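Local coordinates for protein gamma-glutamyl-gamma-aminobutyraldehyde dehydrogenase (Burkholderia cenocepacia, PDB 4LIH) that probably oxidises aldehydes such as gamma-glutamyl-gamma-aminobutyraldehyde to carboxylic acids with NAD(P)+, as a member of the aldehyde dehydrogenase family, at residues R103-L106 and D107-S110; A132-C135 and V136-A140; T440-L443 and T444-H447. All coordinates share one frame; numbering follows the deposited sequence.

Interaction 1 (R103-L106 and D107-S110)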
loop_
_atom_site.group_PDB
_atom_site.type_symbol
_atom_site.label_atom_id
_atom_site.label_comp_id
_atom_site.label_asym_id
_atom_site.label_seq_id
_atom_site.Cartn_x
_atom_site.Cartn_y
_atom_site.Cartn_z
ATOM N N ARG A 103 15.098 -14.313 -24.538
ATOM C CA ARG A 103 14.151 -14.331 -25.610
ATOM C C ARG A 103 14.837 -14.501 -26.987
ATOM O O ARG A 103 14.341 -15.234 -27.847
ATOM C CB ARG A 103 13.276 -13.068 -25.566
ATOM C CG ARG A 103 12.334 -13.072 -24.388
ATOM C CD ARG A 103 11.377 -11.883 -24.418
ATOM N NE ARG A 103 10.553 -11.817 -23.207
ATOM C CZ ARG A 103 9.431 -12.515 -22.993
ATOM N NH1 ARG A 103 8.935 -13.374 -23.903
ATOM N NH2 ARG A 103 8.786 -12.362 -21.848
ATOM N N GLU A 104 15.968 -13.841 -27.181
ATOM C CA GLU A 104 16.744 -13.976 -28.408
ATOM C C GLU A 104 17.238 -15.427 -28.592
ATOM O O GLU A 104 17.328 -15.939 -29.706
ATOM C CB GLU A 104 17.962 -13.060 -28.381
ATOM C CG GLU A 104 17.674 -11.590 -28.609
ATOM C CD GLU A 104 18.946 -10.785 -28.512
ATOM O OE1 GLU A 104 19.953 -11.266 -29.042
ATOM O OE2 GLU A 104 18.934 -9.701 -27.890
ATOM N N HIS A 105 17.573 -16.071 -27.489
ATOM C CA HIS A 105 18.015 -17.460 -27.498
ATOM C C HIS A 105 16.883 -18.431 -27.147
ATOM O O HIS A 105 17.128 -19.550 -26.700
ATOM C CB HIS A 105 19.180 -17.619 -26.530
ATOM C CG HIS A 105 20.410 -16.874 -26.951
ATOM N ND1 HIS A 105 21.413 -17.469 -27.691
ATOM C CD2 HIS A 105 20.798 -15.590 -26.760
ATOM C CE1 HIS A 105 22.370 -16.588 -27.926
ATOM N NE2 HIS A 105 22.025 -15.441 -27.369
ATOM N N LEU A 106 15.644 -18.023 -27.376
ATOM C CA LEU A 106 14.522 -18.858 -26.958
ATOM C C LEU A 106 14.558 -20.275 -27.549
ATOM O O LEU A 106 14.251 -21.226 -26.830
ATOM C CB LEU A 106 13.172 -18.206 -27.244
ATOM C CG LEU A 106 11.987 -19.105 -26.844
ATOM C CD1 LEU A 106 10.908 -18.341 -26.106
ATOM C CD2 LEU A 106 11.409 -19.800 -28.050
ATOM N N ASP A 107 14.862 -20.418 -28.849
ATOM C CA ASP A 107 14.880 -21.761 -29.479
ATOM C C ASP A 107 15.921 -22.683 -28.820
ATOM O O ASP A 107 15.598 -23.813 -28.478
ATOM C CB ASP A 107 15.149 -21.710 -30.994
ATOM C CG ASP A 107 13.994 -21.127 -31.775
ATOM O OD1 ASP A 107 12.909 -20.903 -31.243
ATOM O OD2 ASP A 107 14.175 -20.887 -32.973
ATOM N N GLU A 108 17.136 -22.183 -28.633
ATOM C CA GLU A 108 18.205 -22.926 -27.956
ATOM C C GLU A 108 17.807 -23.334 -26.529
ATOM O O GLU A 108 17.987 -24.491 -26.127
ATOM C CB GLU A 108 19.496 -22.116 -27.900
ATOM C CG GLU A 108 20.674 -22.872 -27.336
ATOM C CD GLU A 108 21.851 -21.996 -27.001
ATOM O OE1 GLU A 108 21.775 -20.758 -27.191
ATOM O OE2 GLU A 108 22.861 -22.549 -26.545
ATOM N N LEU A 109 17.229 -22.394 -25.793
ATOM C CA LEU A 109 16.895 -22.645 -24.391
ATOM C C LEU A 109 15.732 -23.637 -24.308
ATOM O O LEU A 109 15.698 -24.513 -23.459
ATOM C CB LEU A 109 16.547 -21.336 -23.684
ATOM C CG LEU A 109 17.702 -20.402 -23.390
ATOM C CD1 LEU A 109 17.183 -19.059 -22.896
ATOM C CD2 LEU A 109 18.648 -21.035 -22.379
ATOM N N SER A 110 14.746 -23.437 -25.159
ATOM C CA SER A 110 13.630 -24.364 -25.243
ATOM C C SER A 110 14.114 -25.784 -25.591
ATOM O O SER A 110 13.675 -26.765 -24.966
ATOM C CB SER A 110 12.624 -23.867 -26.250
ATOM O OG SER A 110 12.086 -22.624 -25.870
HETATM O O HOH W 1 15.406 -18.254 -30.734
HETATM O O HOH W 2 20.756 -19.441 -29.677
#
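Ser-110 grips the carbonyl of Leu-106 twice. Its backbone N and its OG each lie 2.8 Å from Leu-106 O, and they reach that oxygen from opposite faces of the carbonyl plane. The OG donor stands well out of the plane, 37° above it. OG takes this place because it sits beside its own backbone N (chi1 -62°), turned back toward the preceding turn. Leu-106 CD2 packs 3.6 Å from the same Ser-110 OG, beside the hydrogen bond. This is the tight, inner part of the contact. One residue earlier, Leu-109 N bonds to His-105 O at 3.0 Å, and the Leu-109 side chain leans over that carbonyl.

The outer part is looser. The His-105 ring and the Glu-108 carboxylate run side by side with their planes clearly inclined. The bond from His-105 ND1 to Glu-108 OE1 is weak, 3.3 Å long and bent to 142°. A water bridges the same two atoms. Glu-108 OE2 has its stronger partner in Arg-210, a salt bridge.

His-105 is the first residue past helix 88-104 and the N-cap of helix 106-117, so the contact forms the joint between them. Helix 121-142 packs against Leu-106 and Ser-110, and helix 206-218 against His-105 and Leu-109.

Interaction 2 (A132-C135 and V136-A140)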
loop_
_atom_site.group_PDB
_atom_site.type_symbol
_atom_site.label_atom_id
_atom_site.label_comp_id
_atom_site.label_asym_id
_atom_site.label_seq_id
_atom_site.Cartn_x
_atom_site.Cartn_y
_atom_site.Cartn_z
ATOM N N ALA A 132 10.106 -17.672 -17.829
ATOM C CA ALA A 132 11.324 -17.257 -17.151
ATOM C C ALA A 132 11.654 -15.800 -17.434
ATOM O O ALA A 132 12.072 -15.050 -16.508
ATOM C CB ALA A 132 12.519 -18.152 -17.552
ATOM N N ALA A 133 11.550 -15.434 -18.715
ATOM C CA ALA A 133 11.919 -14.118 -19.192
ATOM C C ALA A 133 10.922 -13.110 -18.590
ATOM O O ALA A 133 11.356 -12.121 -18.056
ATOM C CB ALA A 133 11.903 -14.053 -20.690
ATOM N N TYR A 134 9.620 -13.484 -18.557
ATOM C CA TYR A 134 8.550 -12.619 -17.974
ATOM C C TYR A 134 8.792 -12.410 -16.511
ATOM O O TYR A 134 8.707 -11.294 -16.009
ATOM C CB TYR A 134 7.176 -13.176 -18.257
ATOM C CG TYR A 134 5.981 -12.648 -17.412
ATOM C CD1 TYR A 134 5.600 -11.309 -17.423
ATOM C CD2 TYR A 134 5.181 -13.531 -16.710
ATOM C CE1 TYR A 134 4.520 -10.834 -16.700
ATOM C CE2 TYR A 134 4.074 -13.087 -15.997
ATOM C CZ TYR A 134 3.731 -11.759 -15.990
ATOM O OH TYR A 134 2.623 -11.359 -15.254
ATOM N N CYS A 135 9.220 -13.473 -15.823
ATOM C CA CYS A 135 9.493 -13.324 -14.406
ATOM C C CYS A 135 10.637 -12.332 -14.140
ATOM O O CYS A 135 10.509 -11.414 -13.316
ATOM C CB CYS A 135 9.736 -14.676 -13.760
ATOM S SG CYS A 135 10.108 -14.597 -12.002
ATOM N N VAL A 136 11.729 -12.465 -14.870
ATOM C CA VAL A 136 12.838 -11.550 -14.734
ATOM C C VAL A 136 12.399 -10.102 -15.086
ATOM O O VAL A 136 12.716 -9.146 -14.375
ATOM C CB VAL A 136 14.007 -11.996 -15.601
ATOM C CG1 VAL A 136 15.088 -10.913 -15.622
ATOM C CG2 VAL A 136 14.559 -13.315 -15.057
ATOM N N GLU A 137 11.685 -9.941 -16.182
ATOM C CA GLU A 137 11.243 -8.628 -16.599
ATOM C C GLU A 137 10.343 -7.936 -15.596
ATOM O O GLU A 137 10.431 -6.696 -15.384
ATOM C CB GLU A 137 10.497 -8.708 -17.954
ATOM C CG GLU A 137 11.378 -9.070 -19.157
ATOM C CD GLU A 137 10.624 -9.682 -20.333
ATOM O OE1 GLU A 137 9.424 -10.028 -20.284
ATOM O OE2 GLU A 137 11.268 -9.862 -21.358
ATOM N N TRP A 138 9.434 -8.711 -15.007
ATOM C CA TRP A 138 8.417 -8.146 -14.096
ATOM C C TRP A 138 9.112 -7.673 -12.824
ATOM O O TRP A 138 8.907 -6.556 -12.372
ATOM C CB TRP A 138 7.364 -9.197 -13.792
ATOM C CG TRP A 138 6.101 -8.716 -13.155
ATOM C CD1 TRP A 138 4.955 -8.347 -13.791
ATOM C CD2 TRP A 138 5.842 -8.597 -11.763
ATOM N NE1 TRP A 138 3.991 -7.963 -12.873
ATOM C CE2 TRP A 138 4.494 -8.145 -11.617
ATOM C CE3 TRP A 138 6.616 -8.794 -10.622
ATOM C CZ2 TRP A 138 3.912 -7.883 -10.368
ATOM C CZ3 TRP A 138 6.015 -8.575 -9.354
ATOM C CH2 TRP A 138 4.658 -8.118 -9.263
ATOM N N PHE A 139 10.018 -8.481 -12.283
ATOM C CA PHE A 139 10.708 -8.010 -11.085
ATOM C C PHE A 139 11.633 -6.827 -11.389
ATOM O O PHE A 139 11.757 -5.931 -10.568
ATOM C CB PHE A 139 11.391 -9.144 -10.314
ATOM C CG PHE A 139 10.404 -10.004 -9.543
ATOM C CD1 PHE A 139 9.802 -9.515 -8.361
ATOM C CD2 PHE A 139 9.969 -11.211 -10.071
ATOM C CE1 PHE A 139 8.878 -10.291 -7.643
ATOM C CE2 PHE A 139 9.034 -11.961 -9.381
ATOM C CZ PHE A 139 8.496 -11.508 -8.186
ATOM N N ALA A 140 12.223 -6.811 -12.589
ATOM C CA ALA A 140 13.041 -5.705 -13.032
ATOM C C ALA A 140 12.184 -4.457 -13.061
ATOM O O ALA A 140 12.561 -3.388 -12.545
ATOM C CB ALA A 140 13.592 -5.968 -14.425
#
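Two consecutive turns of helix 121-142 make up this contact, an i to i+4 set of side-chain pairs on a largely buried stretch of a helix of the aldehyde dehydrogenase fold. The backbone is regular. Trp-138 N, for example, bonds to Tyr-134 O at 2.9 Å.

Tyr-134 and Trp-138 lie side by side and point the same way. Both have CG anti to the backbone N (chi1 163° and -166°), which swings the two rings out on one flank of the helix. Tyr-134 CE1 meets Trp-138 CD1 at 3.9 Å. The tyrosine ring and the five-membered ring of the indole are inclined at 72°, with centroids 5.6 Å apart. The polar ends are satisfied elsewhere. Tyr-134 OH bonds to Met-469 N, and Trp-138 NE1 bonds to the backbone O of Asp-144 of the second subunit. This flank therefore faces a subunit interface, where Arg-89 and Lys-145 of that subunit make cation-pi contacts with Tyr-134 and Trp-138.

Glu-137 runs extended along the preceding turn, its CG passing 3.2 Å from Ala-133 O. Its carboxylate goes on to a salt bridge with Arg-103 of helix 88-104.

Phe-139 meets two neighbours, one over a face and one at its edge. Trp-138 CE3 sits 3.8 Å above the centre of one face of its ring. Cys-135 makes a sulfur-aromatic contact at the edge, with SG in the ring plane and 3.9 Å from Phe-139 CE2. Next to it, Phe-139 CD2 approaches Cys-135 O at 3.3 Å.

Interaction 3 (T440-L443 and T444-H447)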
loop_
_atom_site.group_PDB
_atom_site.type_symbol
_atom_site.label_atom_id
_atom_site.label_comp_id
_atom_site.label_asym_id
_atom_site.label_seq_id
_atom_site.Cartn_x
_atom_site.Cartn_y
_atom_site.Cartn_z
ATOM N N THR A 440 -18.240 -23.672 -10.507
ATOM C CA THR A 440 -19.622 -23.354 -10.198
ATOM C C THR A 440 -20.005 -22.039 -10.868
ATOM O O THR A 440 -19.184 -21.122 -10.992
ATOM C CB THR A 440 -19.887 -23.251 -8.678
ATOM O OG1 THR A 440 -21.275 -22.994 -8.447
ATOM C CG2 THR A 440 -19.039 -22.133 -8.002
ATOM N N SER A 441 -21.274 -21.956 -11.290
ATOM C CA SER A 441 -21.811 -20.738 -11.858
ATOM C C SER A 441 -22.370 -19.784 -10.798
ATOM O O SER A 441 -22.709 -18.647 -11.118
ATOM C CB SER A 441 -22.898 -21.078 -12.912
ATOM O OG SER A 441 -23.946 -21.804 -12.293
ATOM N N ASN A 442 -22.469 -20.240 -9.551
ATOM C CA ASN A 442 -23.198 -19.535 -8.504
ATOM C C ASN A 442 -22.263 -18.588 -7.771
ATOM O O ASN A 442 -21.216 -18.996 -7.326
ATOM C CB ASN A 442 -23.800 -20.529 -7.509
ATOM C CG ASN A 442 -24.670 -19.867 -6.464
ATOM O OD1 ASN A 442 -24.196 -19.421 -5.425
ATOM N ND2 ASN A 442 -25.969 -19.789 -6.738
ATOM N N LEU A 443 -22.661 -17.325 -7.676
ATOM C CA LEU A 443 -21.854 -16.278 -7.048
ATOM C C LEU A 443 -21.478 -16.607 -5.627
ATOM O O LEU A 443 -20.288 -16.608 -5.269
ATOM C CB LEU A 443 -22.592 -14.958 -7.110
ATOM C CG LEU A 443 -21.977 -13.810 -6.307
ATOM C CD1 LEU A 443 -20.824 -13.239 -7.120
ATOM C CD2 LEU A 443 -23.067 -12.765 -5.975
ATOM N N THR A 444 -22.467 -16.966 -4.811
ATOM C CA THR A 444 -22.219 -17.284 -3.395
ATOM C C THR A 444 -21.365 -18.531 -3.201
ATOM O O THR A 444 -20.411 -18.530 -2.397
ATOM C CB THR A 444 -23.555 -17.329 -2.604
ATOM O OG1 THR A 444 -24.078 -15.998 -2.526
ATOM C CG2 THR A 444 -23.390 -17.850 -1.188
ATOM N N THR A 445 -21.669 -19.583 -3.947
ATOM C CA THR A 445 -20.877 -20.815 -3.884
ATOM C C THR A 445 -19.414 -20.531 -4.228
ATOM O O THR A 445 -18.485 -20.966 -3.520
ATOM C CB THR A 445 -21.462 -21.862 -4.843
ATOM O OG1 THR A 445 -22.826 -22.106 -4.470
ATOM C CG2 THR A 445 -20.676 -23.160 -4.811
ATOM N N ALA A 446 -19.199 -19.783 -5.307
ATOM C CA ALA A 446 -17.833 -19.489 -5.735
ATOM C C ALA A 446 -17.012 -18.821 -4.630
ATOM O O ALA A 446 -15.908 -19.286 -4.296
ATOM C CB ALA A 446 -17.821 -18.635 -6.980
ATOM N N HIS A 447 -17.536 -17.747 -4.065
ATOM C CA HIS A 447 -16.792 -17.033 -3.041
ATOM C C HIS A 447 -16.726 -17.777 -1.730
ATOM O O HIS A 447 -15.678 -17.754 -1.077
ATOM C CB HIS A 447 -17.335 -15.623 -2.830
ATOM C CG HIS A 447 -17.078 -14.708 -3.986
ATOM N ND1 HIS A 447 -15.871 -14.089 -4.193
ATOM C CD2 HIS A 447 -17.892 -14.283 -4.977
ATOM C CE1 HIS A 447 -15.930 -13.351 -5.282
ATOM N NE2 HIS A 447 -17.157 -13.451 -5.776
#
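Thr-440 leaves strand 435-439 and rests its side chain on the first turn of helix 443-452. Its CG2 lies 3.8 Å from Ala-446 CB, and its OG1 is 3.7 Å from Thr-445 CG2. With OG1 anti to the backbone N (chi1 -178°), the hydroxyl lies where it can accept from Asn-442 N at 3.2 Å. This bond closes an ST turn. Asp-286 holds the same OG1 from outside the contact. Ser-441 is the middle of the turn, and its OG bonds to Asp-286 O.

Asn-442 is the N-cap. Its OD1 accepts from Thr-445 N at 2.9 Å. The bond is nearly straight (168°), with the donor in the plane of the amide carbonyl, on a lone pair of OD1. The Asn-442 and Thr-445 side chains cross at about a right angle, and Thr-445 OG1 stands 3.6 Å from Asn-442 CB. The backbone O of Asn-442 accepts from Ala-446 N, so this residue receives two N-H groups of the first turn, one on its side chain and one on its main chain.

Leu-443 starts the helix. Its CD1 touches the edge of the His-447 ring, in the ring plane, 3.8 Å from CD2. His-447 CD2 also lies 3.4 Å from Leu-443 O, whose carbonyl takes the N-H of His-447. The neighbouring ring atom, NE2, bonds to His-447 NE2 of the third subunit. Thr-444 OG1 bonds to Leu-503 O of the second subunit.

The whole is a strand-turn-helix connection with an ST turn leading into an asparagine N-cap, set at an interface of the tetramer.

Overall arrangement
Interactions 1 and 2 are neighbours. Their centres are about 15 Å apart, and they are joined by the salt bridge from Arg-103 NE to Glu-137 OE2, 2.8 Å long. Arg-103 also packs on Ala-133, so the end of helix 88-104 is tied to helix 121-142. Interaction 3 is remote. Its centre is about 42 Å from that of interaction 1 and about 34 Å from that of interaction 2, with nearest atoms about 30 Å and about 21 Å away. Interactions 2 and 3 both touch the second subunit. Interaction 2 comes near the predicted active site: the side chain of Phe-139 is about 11 Å from that of Glu-274. The other two lie away from it.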